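Local coordinates for protein leucine aminopeptidase (Parabacteroides distasonis, PDB 3TC8) that binds zinc and probably acts as an exopeptidase of the M28 family, removing N-terminal residues from peptides, though a related glutaminyl cyclase activity is also possible, at residues V19-A24 against A298-L303; A207-E212 against K237-A242; E212-R217 against D250-I255; M225-A230 against P261-I266. All coordinates share one frame; numbering follows the deposited sequence.

Contact 1: V19-A24 against A298-L303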
# COMPACT_ATOMS: atom_id res chain seq x y z
N VAL A 19 2.20 11.85 19.92
CA VAL A 19 1.95 10.90 18.86
C VAL A 19 0.91 9.86 19.31
O VAL A 19 1.12 9.21 20.33
CB VAL A 19 3.25 10.23 18.40
CG1 VAL A 19 2.96 9.34 17.20
CG2 VAL A 19 4.33 11.24 18.03
N PRO A 20 -0.16 9.66 18.55
CA PRO A 20 -1.11 8.63 18.89
C PRO A 20 -0.49 7.23 18.90
O PRO A 20 0.51 6.96 18.26
CB PRO A 20 -2.15 8.75 17.78
CG PRO A 20 -2.03 10.05 17.23
CD PRO A 20 -0.60 10.42 17.38
N ASP A 21 -1.19 6.33 19.57
CA ASP A 21 -0.83 4.93 19.70
C ASP A 21 -1.51 4.13 18.58
O ASP A 21 -2.75 4.04 18.54
CB ASP A 21 -1.38 4.50 21.08
CG ASP A 21 -0.88 3.16 21.56
OD1 ASP A 21 -0.31 2.38 20.78
OD2 ASP A 21 -1.12 2.85 22.75
N PHE A 22 -0.76 3.55 17.67
CA PHE A 22 -1.28 2.67 16.63
C PHE A 22 -1.74 1.38 17.31
O PHE A 22 -0.95 0.69 17.97
CB PHE A 22 -0.16 2.37 15.66
CG PHE A 22 -0.52 1.44 14.50
CD1 PHE A 22 -0.36 0.07 14.61
CD2 PHE A 22 -0.95 1.97 13.31
CE1 PHE A 22 -0.61 -0.75 13.54
CE2 PHE A 22 -1.20 1.13 12.21
CZ PHE A 22 -1.01 -0.21 12.35
N ASN A 23 -3.01 1.02 17.13
CA ASN A 23 -3.55 -0.20 17.72
C ASN A 23 -3.39 -1.32 16.71
O ASN A 23 -4.14 -1.40 15.71
CB ASN A 23 -5.02 0.05 18.09
CG ASN A 23 -5.69 -1.11 18.76
OD1 ASN A 23 -5.47 -2.25 18.46
ND2 ASN A 23 -6.69 -0.77 19.56
N ALA A 24 -2.42 -2.21 16.95
CA ALA A 24 -2.13 -3.27 16.00
C ALA A 24 -3.25 -4.30 15.93
O ALA A 24 -3.45 -4.89 14.86
CB ALA A 24 -0.81 -3.91 16.31
N ALA A 298 5.46 -1.00 11.53
CA ALA A 298 5.23 -0.14 10.40
C ALA A 298 4.37 1.04 10.76
O ALA A 298 4.66 2.20 10.41
CB ALA A 298 4.64 -0.95 9.25
N GLY A 299 3.24 0.77 11.39
CA GLY A 299 2.28 1.80 11.64
C GLY A 299 2.72 2.85 12.65
O GLY A 299 2.44 4.04 12.43
N GLN A 300 3.33 2.40 13.73
CA GLN A 300 3.77 3.36 14.73
C GLN A 300 4.88 4.24 14.17
O GLN A 300 4.94 5.43 14.52
CB GLN A 300 4.21 2.63 16.01
CG GLN A 300 4.36 3.59 17.20
CD GLN A 300 3.05 4.19 17.58
OE1 GLN A 300 2.07 3.47 17.76
NE2 GLN A 300 2.96 5.51 17.65
N THR A 301 5.76 3.68 13.36
CA THR A 301 6.81 4.48 12.73
C THR A 301 6.21 5.57 11.86
O THR A 301 6.62 6.74 11.90
CB THR A 301 7.80 3.58 11.96
OG1 THR A 301 8.43 2.70 12.87
CG2 THR A 301 8.84 4.39 11.19
N VAL A 302 5.18 5.23 11.04
CA VAL A 302 4.58 6.22 10.21
C VAL A 302 3.94 7.32 11.06
O VAL A 302 4.04 8.51 10.75
CB VAL A 302 3.58 5.59 9.20
CG1 VAL A 302 2.78 6.66 8.51
CG2 VAL A 302 4.31 4.71 8.20
N LEU A 303 3.22 6.95 12.12
CA LEU A 303 2.63 7.98 12.98
C LEU A 303 3.70 8.92 13.54
O LEU A 303 3.54 10.11 13.60
CB LEU A 303 1.86 7.33 14.15
CG LEU A 303 0.54 6.65 13.76
CD1 LEU A 303 -0.06 5.97 14.98
CD2 LEU A 303 -0.44 7.63 13.17

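Contact 2: A207-E212 against K237-A242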
# COMPACT_ATOMS: atom_id res chain seq x y z
N ALA A 207 8.90 -9.61 8.93
CA ALA A 207 9.17 -8.84 7.72
C ALA A 207 10.46 -8.03 7.92
O ALA A 207 10.78 -7.58 9.04
CB ALA A 207 8.02 -7.89 7.39
N THR A 208 11.14 -7.77 6.82
CA THR A 208 12.34 -6.95 6.79
C THR A 208 12.20 -5.88 5.73
O THR A 208 12.17 -6.20 4.54
CB THR A 208 13.58 -7.81 6.58
OG1 THR A 208 13.47 -8.64 5.42
CG2 THR A 208 13.87 -8.69 7.79
N PHE A 209 12.16 -4.63 6.18
CA PHE A 209 12.04 -3.48 5.32
C PHE A 209 13.42 -2.88 5.09
O PHE A 209 14.03 -2.32 6.02
CB PHE A 209 11.12 -2.41 5.92
CG PHE A 209 9.81 -2.95 6.46
CD1 PHE A 209 9.01 -3.81 5.74
CD2 PHE A 209 9.36 -2.57 7.72
CE1 PHE A 209 7.81 -4.28 6.23
CE2 PHE A 209 8.15 -3.02 8.21
CZ PHE A 209 7.38 -3.88 7.49
N PHE A 210 13.95 -3.04 3.87
CA PHE A 210 15.22 -2.47 3.50
C PHE A 210 14.98 -1.12 2.83
O PHE A 210 13.86 -0.75 2.45
CB PHE A 210 15.96 -3.43 2.55
CG PHE A 210 16.56 -4.64 3.20
CD1 PHE A 210 15.78 -5.72 3.60
CD2 PHE A 210 17.91 -4.68 3.43
CE1 PHE A 210 16.34 -6.81 4.18
CE2 PHE A 210 18.48 -5.79 4.05
CZ PHE A 210 17.70 -6.84 4.40
N LYS A 211 16.06 -0.35 2.70
CA LYS A 211 15.96 0.95 2.04
C LYS A 211 15.91 0.71 0.52
O LYS A 211 16.93 0.32 -0.10
CB LYS A 211 17.14 1.83 2.45
CG LYS A 211 17.22 2.07 3.93
CD LYS A 211 18.39 2.94 4.29
CE LYS A 211 18.61 3.07 5.74
NZ LYS A 211 19.85 3.91 5.99
N GLU A 212 14.73 0.87 -0.06
CA GLU A 212 14.53 0.46 -1.45
C GLU A 212 15.18 1.46 -2.41
O GLU A 212 15.23 2.64 -2.15
CB GLU A 212 13.01 0.27 -1.62
CG GLU A 212 12.55 -0.24 -2.96
CD GLU A 212 12.48 0.79 -4.06
OE1 GLU A 212 12.08 1.94 -3.76
OE2 GLU A 212 12.83 0.45 -5.23
N LYS A 237 14.67 -4.02 14.11
CA LYS A 237 14.67 -5.40 13.59
C LYS A 237 13.75 -5.56 12.38
O LYS A 237 13.86 -6.53 11.65
CB LYS A 237 14.33 -6.42 14.63
CG LYS A 237 12.94 -6.44 15.08
CD LYS A 237 12.87 -7.21 16.39
CE LYS A 237 11.45 -7.55 16.78
NZ LYS A 237 11.01 -8.77 16.06
N TYR A 238 12.86 -4.59 12.19
CA TYR A 238 12.02 -4.50 11.01
C TYR A 238 12.56 -3.55 9.97
O TYR A 238 12.59 -3.88 8.79
CB TYR A 238 10.57 -4.10 11.38
CG TYR A 238 9.87 -5.10 12.24
CD1 TYR A 238 9.29 -6.24 11.67
CD2 TYR A 238 9.86 -4.99 13.61
CE1 TYR A 238 8.68 -7.19 12.48
CE2 TYR A 238 9.25 -5.94 14.41
CZ TYR A 238 8.69 -7.05 13.85
OH TYR A 238 8.10 -7.99 14.67
N PHE A 239 12.95 -2.34 10.38
CA PHE A 239 13.51 -1.36 9.47
C PHE A 239 15.01 -1.52 9.43
O PHE A 239 15.74 -0.90 10.21
CB PHE A 239 13.10 0.05 9.90
CG PHE A 239 11.64 0.35 9.65
CD1 PHE A 239 10.66 -0.05 10.55
CD2 PHE A 239 11.24 1.07 8.54
CE1 PHE A 239 9.32 0.22 10.32
CE2 PHE A 239 9.93 1.34 8.32
CZ PHE A 239 8.98 0.93 9.21
N ILE A 240 15.46 -2.33 8.50
CA ILE A 240 16.88 -2.75 8.42
C ILE A 240 17.68 -1.59 7.85
O ILE A 240 17.30 -1.02 6.82
CB ILE A 240 17.05 -3.97 7.52
CG1 ILE A 240 16.07 -5.09 7.91
CG2 ILE A 240 18.49 -4.46 7.58
CD1 ILE A 240 16.15 -5.58 9.35
N ASN A 241 18.79 -1.23 8.52
CA ASN A 241 19.59 -0.11 8.12
C ASN A 241 20.56 -0.52 7.02
O ASN A 241 21.79 -0.56 7.23
CB ASN A 241 20.36 0.43 9.32
CG ASN A 241 20.84 1.87 9.11
OD1 ASN A 241 20.31 2.62 8.25
ND2 ASN A 241 21.84 2.28 9.90
N ALA A 242 20.02 -0.84 5.87
CA ALA A 242 20.76 -1.31 4.75
C ALA A 242 19.99 -1.07 3.48
O ALA A 242 18.76 -1.11 3.48
CB ALA A 242 21.14 -2.80 4.88
O HOH W 1 12.14 -8.63 11.18

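Contact 3: E212-R217 against D250-I255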
# COMPACT_ATOMS: atom_id res chain seq x y z
N GLU A 212 14.73 0.87 -0.06
CA GLU A 212 14.53 0.46 -1.45
C GLU A 212 15.18 1.46 -2.41
O GLU A 212 15.23 2.64 -2.15
CB GLU A 212 13.01 0.27 -1.62
CG GLU A 212 12.55 -0.24 -2.96
CD GLU A 212 12.48 0.79 -4.06
OE1 GLU A 212 12.08 1.94 -3.76
OE2 GLU A 212 12.83 0.45 -5.23
N GLN A 213 15.66 0.96 -3.54
CA GLN A 213 16.53 1.80 -4.40
C GLN A 213 15.83 2.99 -5.02
O GLN A 213 16.37 4.09 -5.01
CB GLN A 213 17.17 0.98 -5.51
CG GLN A 213 18.26 0.10 -5.03
CD GLN A 213 19.41 0.84 -4.44
OE1 GLN A 213 19.83 1.86 -4.97
NE2 GLN A 213 19.83 0.41 -3.25
N GLN A 214 14.59 2.80 -5.54
CA GLN A 214 13.91 3.94 -6.15
C GLN A 214 13.57 5.01 -5.11
O GLN A 214 13.66 6.21 -5.37
CB GLN A 214 12.65 3.51 -6.88
CG GLN A 214 12.91 2.50 -7.98
CD GLN A 214 11.72 2.39 -8.92
OE1 GLN A 214 11.60 3.18 -9.87
NE2 GLN A 214 10.84 1.44 -8.68
N SER A 215 13.24 4.54 -3.90
CA SER A 215 12.95 5.40 -2.76
C SER A 215 14.17 6.22 -2.40
O SER A 215 14.07 7.42 -2.12
CB SER A 215 12.55 4.49 -1.58
OG SER A 215 11.39 3.73 -1.83
N LEU A 216 15.33 5.56 -2.31
CA LEU A 216 16.57 6.28 -2.03
C LEU A 216 16.93 7.29 -3.11
O LEU A 216 17.33 8.41 -2.84
CB LEU A 216 17.70 5.28 -1.85
CG LEU A 216 17.79 4.49 -0.56
CD1 LEU A 216 18.74 3.32 -0.72
CD2 LEU A 216 18.11 5.40 0.60
N ARG A 217 16.81 6.86 -4.37
CA ARG A 217 17.18 7.76 -5.45
C ARG A 217 16.33 9.01 -5.49
O ARG A 217 16.84 10.12 -5.72
CB ARG A 217 17.17 7.03 -6.78
CG ARG A 217 17.97 7.72 -7.91
CD ARG A 217 19.48 7.61 -7.71
NE ARG A 217 20.21 7.96 -8.92
CZ ARG A 217 20.52 9.19 -9.34
NH1 ARG A 217 20.27 10.24 -8.59
NH2 ARG A 217 21.08 9.34 -10.54
N ASP A 250 3.87 1.18 -6.72
CA ASP A 250 3.10 2.35 -7.01
C ASP A 250 3.87 3.65 -6.84
O ASP A 250 3.59 4.63 -7.50
CB ASP A 250 1.84 2.39 -6.10
CG ASP A 250 0.77 1.31 -6.41
OD1 ASP A 250 0.27 1.31 -7.53
OD2 ASP A 250 0.44 0.51 -5.52
N HIS A 251 4.82 3.66 -5.90
CA HIS A 251 5.57 4.90 -5.64
C HIS A 251 6.35 5.41 -6.85
O HIS A 251 6.47 6.64 -7.02
CB HIS A 251 6.51 4.72 -4.43
CG HIS A 251 7.63 3.77 -4.63
ND1 HIS A 251 7.43 2.50 -5.14
CD2 HIS A 251 8.96 3.90 -4.37
CE1 HIS A 251 8.61 1.90 -5.21
NE2 HIS A 251 9.55 2.72 -4.74
N GLN A 252 6.78 4.52 -7.74
CA GLN A 252 7.52 5.01 -8.92
C GLN A 252 6.66 5.89 -9.81
O GLN A 252 7.15 6.81 -10.43
CB GLN A 252 8.15 3.90 -9.72
CG GLN A 252 7.24 3.16 -10.59
CD GLN A 252 7.96 1.96 -11.19
OE1 GLN A 252 8.52 1.16 -10.45
NE2 GLN A 252 7.84 1.78 -12.51
N TYR A 253 5.36 5.59 -9.87
CA TYR A 253 4.44 6.32 -10.70
C TYR A 253 3.98 7.62 -10.06
O TYR A 253 3.67 8.57 -10.75
CB TYR A 253 3.30 5.40 -11.15
CG TYR A 253 3.72 4.30 -12.05
CD1 TYR A 253 4.01 4.54 -13.38
CD2 TYR A 253 3.87 3.02 -11.57
CE1 TYR A 253 4.39 3.50 -14.24
CE2 TYR A 253 4.29 1.97 -12.40
CZ TYR A 253 4.54 2.20 -13.72
OH TYR A 253 4.91 1.17 -14.53
N VAL A 254 3.97 7.65 -8.72
CA VAL A 254 3.73 8.91 -8.01
C VAL A 254 4.93 9.84 -8.26
O VAL A 254 4.72 11.03 -8.55
CB VAL A 254 3.49 8.67 -6.53
CG1 VAL A 254 3.43 9.99 -5.78
CG2 VAL A 254 2.23 7.80 -6.31
N ILE A 255 6.15 9.32 -8.19
CA ILE A 255 7.36 10.09 -8.42
C ILE A 255 7.36 10.65 -9.85
O ILE A 255 7.52 11.84 -10.07
CB ILE A 255 8.60 9.22 -8.15
CG1 ILE A 255 8.73 8.91 -6.65
CG2 ILE A 255 9.90 9.92 -8.68
CD1 ILE A 255 9.68 7.69 -6.35

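Contact 4: M225-A230 against P261-I266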
# COMPACT_ATOMS: atom_id res chain seq x y z
N MSE A 225 14.69 9.70 7.38
CA MSE A 225 13.82 10.14 8.45
C MSE A 225 12.99 8.98 9.00
O MSE A 225 12.88 8.81 10.21
CB MSE A 225 12.89 11.20 7.91
CG MSE A 225 11.73 11.64 8.82
SE MSE A 225 10.62 13.02 8.16
CE MSE A 225 9.91 12.11 6.61
N VAL A 226 12.41 8.17 8.11
CA VAL A 226 11.60 7.05 8.52
C VAL A 226 12.42 5.97 9.22
O VAL A 226 12.03 5.48 10.29
CB VAL A 226 10.78 6.48 7.30
CG1 VAL A 226 10.08 5.17 7.66
CG2 VAL A 226 9.81 7.54 6.83
N TRP A 227 13.58 5.59 8.65
CA TRP A 227 14.36 4.54 9.23
C TRP A 227 14.95 4.99 10.57
O TRP A 227 15.07 4.17 11.49
CB TRP A 227 15.48 4.07 8.25
CG TRP A 227 15.09 2.85 7.41
CD1 TRP A 227 15.68 1.65 7.50
CD2 TRP A 227 13.97 2.69 6.50
NE1 TRP A 227 15.04 0.75 6.68
CE2 TRP A 227 14.00 1.38 6.05
CE3 TRP A 227 13.02 3.55 6.00
CZ2 TRP A 227 13.05 0.86 5.16
CZ3 TRP A 227 12.05 3.04 5.14
CH2 TRP A 227 12.10 1.72 4.71
N SER A 228 15.31 6.26 10.71
CA SER A 228 15.81 6.76 11.98
C SER A 228 14.71 6.79 13.03
O SER A 228 14.96 6.43 14.19
CB SER A 228 16.37 8.17 11.78
OG SER A 228 17.62 8.11 11.09
N ALA A 229 13.51 7.22 12.67
CA ALA A 229 12.38 7.16 13.61
C ALA A 229 12.14 5.73 14.08
O ALA A 229 11.91 5.49 15.26
CB ALA A 229 11.11 7.78 13.00
N ALA A 230 12.15 4.79 13.15
CA ALA A 230 11.93 3.39 13.51
C ALA A 230 12.99 2.95 14.54
O ALA A 230 12.68 2.27 15.51
CB ALA A 230 12.02 2.50 12.26
N PRO A 261 8.35 13.24 -4.05
CA PRO A 261 9.34 12.28 -3.56
C PRO A 261 8.66 11.25 -2.64
O PRO A 261 8.07 11.65 -1.65
CB PRO A 261 10.36 13.15 -2.79
CG PRO A 261 10.16 14.55 -3.37
CD PRO A 261 8.67 14.62 -3.66
N SER A 262 8.80 9.98 -2.98
CA SER A 262 8.03 8.93 -2.31
C SER A 262 8.89 7.72 -2.04
O SER A 262 9.82 7.40 -2.82
CB SER A 262 6.81 8.54 -3.12
OG SER A 262 5.95 9.62 -3.36
N ILE A 263 8.59 7.04 -0.95
CA ILE A 263 9.28 5.84 -0.56
C ILE A 263 8.32 4.66 -0.45
O ILE A 263 7.09 4.83 -0.32
CB ILE A 263 10.01 6.05 0.78
CG1 ILE A 263 9.07 6.07 1.99
CG2 ILE A 263 10.90 7.32 0.72
CD1 ILE A 263 9.80 5.93 3.33
N ASP A 264 8.91 3.47 -0.46
CA ASP A 264 8.19 2.21 -0.30
C ASP A 264 8.69 1.48 0.90
O ASP A 264 9.90 1.20 0.97
CB ASP A 264 8.37 1.36 -1.57
CG ASP A 264 7.41 0.21 -1.70
OD1 ASP A 264 6.55 -0.05 -0.85
OD2 ASP A 264 7.54 -0.49 -2.79
N ILE A 265 7.79 1.20 1.85
CA ILE A 265 8.05 0.34 3.00
C ILE A 265 7.45 -1.00 2.63
O ILE A 265 6.22 -1.14 2.54
CB ILE A 265 7.42 0.91 4.29
CG1 ILE A 265 7.89 2.34 4.58
CG2 ILE A 265 7.69 -0.03 5.46
CD1 ILE A 265 7.30 2.99 5.77
N ILE A 266 8.31 -1.99 2.41
CA ILE A 266 7.93 -3.27 1.81
C ILE A 266 8.85 -4.36 2.27
O ILE A 266 10.07 -4.18 2.30
CB ILE A 266 7.87 -3.16 0.25
CG1 ILE A 266 7.52 -4.52 -0.37
CG2 ILE A 266 9.15 -2.60 -0.35
CD1 ILE A 266 7.12 -4.43 -1.84

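Contact 1: V19-A24 against A298-L303
Gln-300 OE1 takes the backbone N-H of Phe-22 at 2.8 Å from its N, and the ammonium group of Lys-296, one helical turn earlier, grips the same oxygen. The contact lays the extended N-terminal segment 19-24 over the C-terminal helix 292-308 of the M28 peptidase fold, and it illustrates how a side-chain amide can stand in for a neighbouring strand. The other half of the amide works in the opposite sense: Gln-300 NE2 gives a nearly straight bond to Pro-20 O, 2.9 Å away, with the acceptor in the plane of the glutamine amide and the donor in the plane of the proline carbonyl. A bend at chi2 (65°) folds the glutamine chain and brings its amide group up to the loop backbone, and the two opposed bonds hold that end against a flip. Lys-296 also forms a salt bridge with Asp-21 OD1, which lies close to the same amide.

Beside these polar bonds sits Phe-22, its CG anti to the backbone N (chi1 179°), which swings the ring over the helix. Gly-299 CA lies over one face in a CH-pi contact, 3.7 Å from the ring centroid; a CB on that residue would strike the ring. Leu-303 CD1 approaches the ring near its plane and touches Phe-22 CB at 3.7 Å. The same methyl also approaches the proline carbonyl, Leu-303 CD1 lying 3.5 Å from Pro-20 O. At the start of the segment, Val-19 CG1 rests on Leu-303 CB at 3.8 Å.

Contact 2: A207-E212 against K237-A242
A beta-alpha-beta unit, strand 209-211, helix 213-233 and strand 239-240, brings Phe-209 and Phe-239 together as a parallel bridge beside the main sheet of the fold. As in any parallel bridge, one residue is held at both ends: Phe-209 N donates to Tyr-238 O at 2.7 Å, and Phe-209 O receives Ile-240 N. The chain then folds through an inverse gamma turn centred on Asn-241, after which Lys-211 N still finds Ala-242 O at 2.9 Å. At the other end a water donates to both Ala-207 O and Lys-237 O and bridges the two chain segments just ahead of the strands.

The faces are sorted by aromatic packing. Phe-209 sets its edge on Phe-239 in a T-shaped pair, the ring planes 66° apart and Phe-209 CD2 over the middle of the Phe-239 ring. Across the sheet, Ile-240 CB stands over the centre of the Phe-210 ring, 4.1 Å from its centroid, and Ile-240 CG2 touches Phe-210 CE2.

Lys-211 runs alongside Asn-241 with its chain extended beyond CG (chi2 180°). Its ammonium group also forms a salt bridge with Glu-224 of helix 213-233, and a methionine in its place would probably leave that carboxylate without its charged mate. Asn-241 was modelled in two conformers, and its hydrogen bond with the lysine is correspondingly less certain; in the conformer given, Lys-211 NZ meets Asn-241 OD1 at 2.6 Å, nearly along the C=O axis.

Contact 3: E212-R217 against D250-I255
Glu-212, the N-cap of helix 213-233, sends its side chain toward His-251 on helix 250-258. From CB, with CG anti to the backbone N (chi1 -176°), the chain bends at CG, bringing the carboxylate back over the first turn of its own helix. CD comes within 3.6 Å of His-251 NE2. OE1 is the crowded end: it accepts His-251 NE2 at 2.8 Å, Ser-215 OG at 2.7 Å on its anti lone pair, and Ser-215 N from above the carboxylate plane. OE2 takes Gln-214 N at 3.0 Å, with Ile-247 N as a second donor. The histidine ring stands almost perpendicular to the carboxylate (87°) and reaches OE1 from the other side of the carboxylate plane to Ser-215 N.

The two helices run 26° from parallel, and a second polar bridge spans them. Gln-214 NE2 donates almost straight to Gln-252 OE1 at 2.9 Å, while its other hydrogen-bond partner is Ile-247 O. An alanine in place of Glu-212 would probably leave His-251 NE2 without its acceptor and the backbone N-H groups of Gln-214 and Ser-215 without their side-chain cap.

Five donors converge on one carboxylate at the N terminus of a helix, an environment likely to favour its ionised form. The same group thus caps one helix and probably helps to set the rotation of the imidazole carried by the next.

Contact 4: M225-A230 against P261-I266
Ile-263 meets Val-226 and Trp-227 where edge strand 262-266 of the mixed sheet passes beneath helix 213-233, a worked case of helix-on-sheet packing in an alpha/beta fold. The axes of the two segments lie 11.3 Å apart at an angle of 41°. At Ile-263 the side chain points to the helix, and with CG1 between the backbone N and the carbonyl carbon (chi1 74°) its CD1 becomes the leading atom. That methyl meets Val-226 CG2 tip to tip at 3.9 Å and also lies at the edge of the indole, 4.1 Å from Trp-227 CZ3.

Asp-264 turns its CB from the helix toward the opposite side of the sheet, where it touches His-251 of helix 250-258. Its backbone N-H is taken by Ser-215 OG.

The side chain of Ile-265 reaches the helix with its outer atoms; its CG1 sits 4.3 Å from Trp-227 CZ3. Beyond the strand, the indole packs edge-to-face with Phe-239, and its NE1 makes weak bonds to Phe-209 O and Ile-240 O. Thr-301 of helix 292-308 flanks Val-226, whose second methyl completes the seam: Val-226 CG1 meets Ile-265 CD1 end to end at 4.0 Å.

Overall arrangement
From the N terminus, contact 1 closes the longest loop, 273 residues between its segments, by laying a segment close to the start of the ordered chain on the final helix; the other three contacts are nested inside it. Contact 2 opens at 207-212 and closes after helix 213-233. Contact 3 starts on Glu-212, which it shares with contact 2, and closes on helix 250-258, while contact 4 starts later on helix 213-233 and closes on the edge strand. Contacts 2, 3 and 4 all cross one another, so helix 213-233 is tied to the small parallel pair, the neighbouring helix and the main sheet. Phe-239 and Ala-230 meet Thr-301, joining contacts 2 and 4 to contact 1.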